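Local atomic coordinates of MlnE (Bacillus amyloliquefaciens subsp. plantarum, PDB entry 5D2E), a protein that binds NADP and forms the N-terminal B-type ketoreductase of a macrolactin assembly-line polyketide synthase, probably reducing beta-keto groups of the growing chain. Residues 61-66 with 112-117. Numbering follows the deposited sequence.
Sequences LFFCED and DALCGV
Leu114, on helix 108-120, meets Leu61 and Phe63 of strand 60-64 through its isobutyl group; the two strand residues are two apart, on the same side of the strand. One methyl does the touching: Leu114 CD2 lies 3.8 Å from Phe63 CE1, near the far end of the ring, with Phe63 CZ almost as close at 4.0 Å. It reaches the ring obliquely. A looser approach, 4.5 Å from Leu114 CD2 to Leu61 CD1, completes the junction. Leu114 has CG anti to the backbone N (chi1 -177°), which carries the branch out from the helix, while the Phe63 ring, set anti to its own carbonyl carbon (chi1 -68°), extends from the opposite direction. The backbones stay well apart, with Leu61 CA and Leu114 CA, the nearest such pair, separated by 10.7 Å, and no hydrogen bond links the two segments. All three residues are buried, yet the shared surface is a modest 87 Å². Val87 and Ile128 of the flanking strands touch both Leu61 and Phe63, and helix 141-164 adds Phe162 against Leu61 and Met158 against Phe63. Strand 60-64 runs parallel to both 84-89 and 127-133. Such a helix, packed through aliphatic and aromatic side chains onto a parallel sheet, is characteristic of the Rossmann-like fold, consistent with the N-terminal structural subdomain of such ketoreductases, away from the NADP site.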
loop_
_atom_site.group_PDB
_atom_site.type_symbol
_atom_site.label_atom_id
_atom_site.label_comp_id
_atom_site.label_asym_id
_atom_site.label_seq_id
_atom_site.Cartn_x
_atom_site.Cartn_y
_atom_site.Cartn_z
ATOM N N LEU A 61 -17.371 -20.224 5.400
ATOM C CA LEU A 61 -18.031 -19.383 4.421
ATOM C C LEU A 61 -16.986 -19.038 3.364
ATOM O O LEU A 61 -15.948 -18.492 3.692
ATOM C CB LEU A 61 -18.550 -18.116 5.101
ATOM C CG LEU A 61 -19.108 -17.061 4.182
ATOM C CD1 LEU A 61 -20.308 -17.570 3.404
ATOM C CD2 LEU A 61 -19.528 -15.860 5.040
ATOM N N PHE A 62 -17.275 -19.333 2.099
ATOM C CA PHE A 62 -16.333 -19.218 1.010
ATOM C C PHE A 62 -16.938 -18.381 -0.037
ATOM O O PHE A 62 -18.012 -18.732 -0.557
ATOM C CB PHE A 62 -16.109 -20.669 0.458
ATOM C CG PHE A 62 -14.861 -20.865 -0.387
ATOM C CD1 PHE A 62 -14.720 -20.233 -1.599
ATOM C CD2 PHE A 62 -13.842 -21.684 0.043
ATOM C CE1 PHE A 62 -13.599 -20.392 -2.391
ATOM C CE2 PHE A 62 -12.677 -21.863 -0.751
ATOM C CZ PHE A 62 -12.574 -21.199 -1.964
ATOM N N PHE A 63 -16.245 -17.300 -0.421
ATOM C CA PHE A 63 -16.662 -16.391 -1.458
ATOM C C PHE A 63 -15.767 -16.663 -2.663
ATOM O O PHE A 63 -14.531 -16.659 -2.527
ATOM C CB PHE A 63 -16.436 -14.934 -1.030
ATOM C CG PHE A 63 -17.314 -14.439 0.109
ATOM C CD1 PHE A 63 -18.619 -14.111 -0.104
ATOM C CD2 PHE A 63 -16.796 -14.275 1.388
ATOM C CE1 PHE A 63 -19.411 -13.643 0.904
ATOM C CE2 PHE A 63 -17.593 -13.823 2.438
ATOM C CZ PHE A 63 -18.913 -13.479 2.170
ATOM N N CYS A 64 -16.370 -16.836 -3.845
ATOM C CA CYS A 64 -15.613 -17.157 -5.065
ATOM C C CYS A 64 -16.381 -16.559 -6.193
ATOM O O CYS A 64 -17.594 -16.435 -6.128
ATOM C CB CYS A 64 -15.474 -18.697 -5.229
ATOM S SG CYS A 64 -14.235 -19.194 -6.504
ATOM N N GLU A 65 -15.708 -16.215 -7.262
ATOM C CA GLU A 65 -16.392 -15.570 -8.368
ATOM C C GLU A 65 -17.348 -16.564 -9.063
ATOM O O GLU A 65 -18.432 -16.184 -9.501
ATOM C CB GLU A 65 -15.371 -14.939 -9.341
ATOM C CG GLU A 65 -15.912 -13.832 -10.232
ATOM C CD GLU A 65 -16.434 -12.582 -9.489
ATOM O OE1 GLU A 65 -15.724 -11.852 -8.709
ATOM O OE2 GLU A 65 -17.606 -12.296 -9.760
ATOM N N ASP A 66 -16.997 -17.833 -9.048
ATOM C CA ASP A 66 -17.747 -18.829 -9.785
ATOM C C ASP A 66 -17.640 -20.116 -9.071
ATOM O O ASP A 66 -17.063 -20.216 -7.944
ATOM C CB ASP A 66 -17.201 -18.919 -11.247
ATOM C CG ASP A 66 -15.743 -19.343 -11.317
ATOM O OD1 ASP A 66 -15.173 -19.960 -10.382
ATOM O OD2 ASP A 66 -15.129 -19.005 -12.336
ATOM N N ASP A 112 -25.847 -7.782 3.648
ATOM C CA ASP A 112 -26.852 -7.784 4.715
ATOM C C ASP A 112 -27.781 -8.917 4.637
ATOM O O ASP A 112 -28.103 -9.553 5.668
ATOM C CB ASP A 112 -27.684 -6.491 4.722
ATOM C CG ASP A 112 -26.894 -5.322 5.117
ATOM O OD1 ASP A 112 -25.969 -5.397 5.970
ATOM O OD2 ASP A 112 -27.216 -4.267 4.554
ATOM N N ALA A 113 -28.283 -9.154 3.415
ATOM C CA ALA A 113 -29.179 -10.265 3.143
ATOM C C ALA A 113 -28.530 -11.590 3.495
ATOM O O ALA A 113 -29.156 -12.429 4.133
ATOM C CB ALA A 113 -29.573 -10.287 1.684
ATOM N N LEU A 114 -27.266 -11.778 3.063
ATOM C CA LEU A 114 -26.536 -12.981 3.418
ATOM C C LEU A 114 -26.471 -13.178 4.927
ATOM O O LEU A 114 -26.722 -14.289 5.398
ATOM C CB LEU A 114 -25.104 -12.957 2.870
ATOM C CG LEU A 114 -24.235 -14.176 3.105
ATOM C CD1 LEU A 114 -24.806 -15.418 2.407
ATOM C CD2 LEU A 114 -22.829 -13.925 2.624
ATOM N N CYS A 115 -26.033 -12.139 5.664
ATOM C CA CYS A 115 -25.988 -12.222 7.116
ATOM C C CYS A 115 -27.383 -12.568 7.722
ATOM O O CYS A 115 -27.488 -13.388 8.590
ATOM C CB CYS A 115 -25.505 -10.916 7.734
ATOM S SG CYS A 115 -23.852 -10.433 7.279
ATOM N N GLY A 116 -28.413 -11.919 7.231
ATOM C CA GLY A 116 -29.785 -12.134 7.713
ATOM C C GLY A 116 -30.211 -13.553 7.501
ATOM O O GLY A 116 -30.676 -14.230 8.422
ATOM N N VAL A 117 -29.965 -14.070 6.308
ATOM C CA VAL A 117 -30.360 -15.430 6.051
ATOM C C VAL A 117 -29.608 -16.452 6.882
ATOM O O VAL A 117 -30.208 -17.379 7.448
ATOM C CB VAL A 117 -30.287 -15.751 4.531
ATOM C CG1 VAL A 117 -30.527 -17.230 4.307
ATOM C CG2 VAL A 117 -31.329 -14.945 3.772
#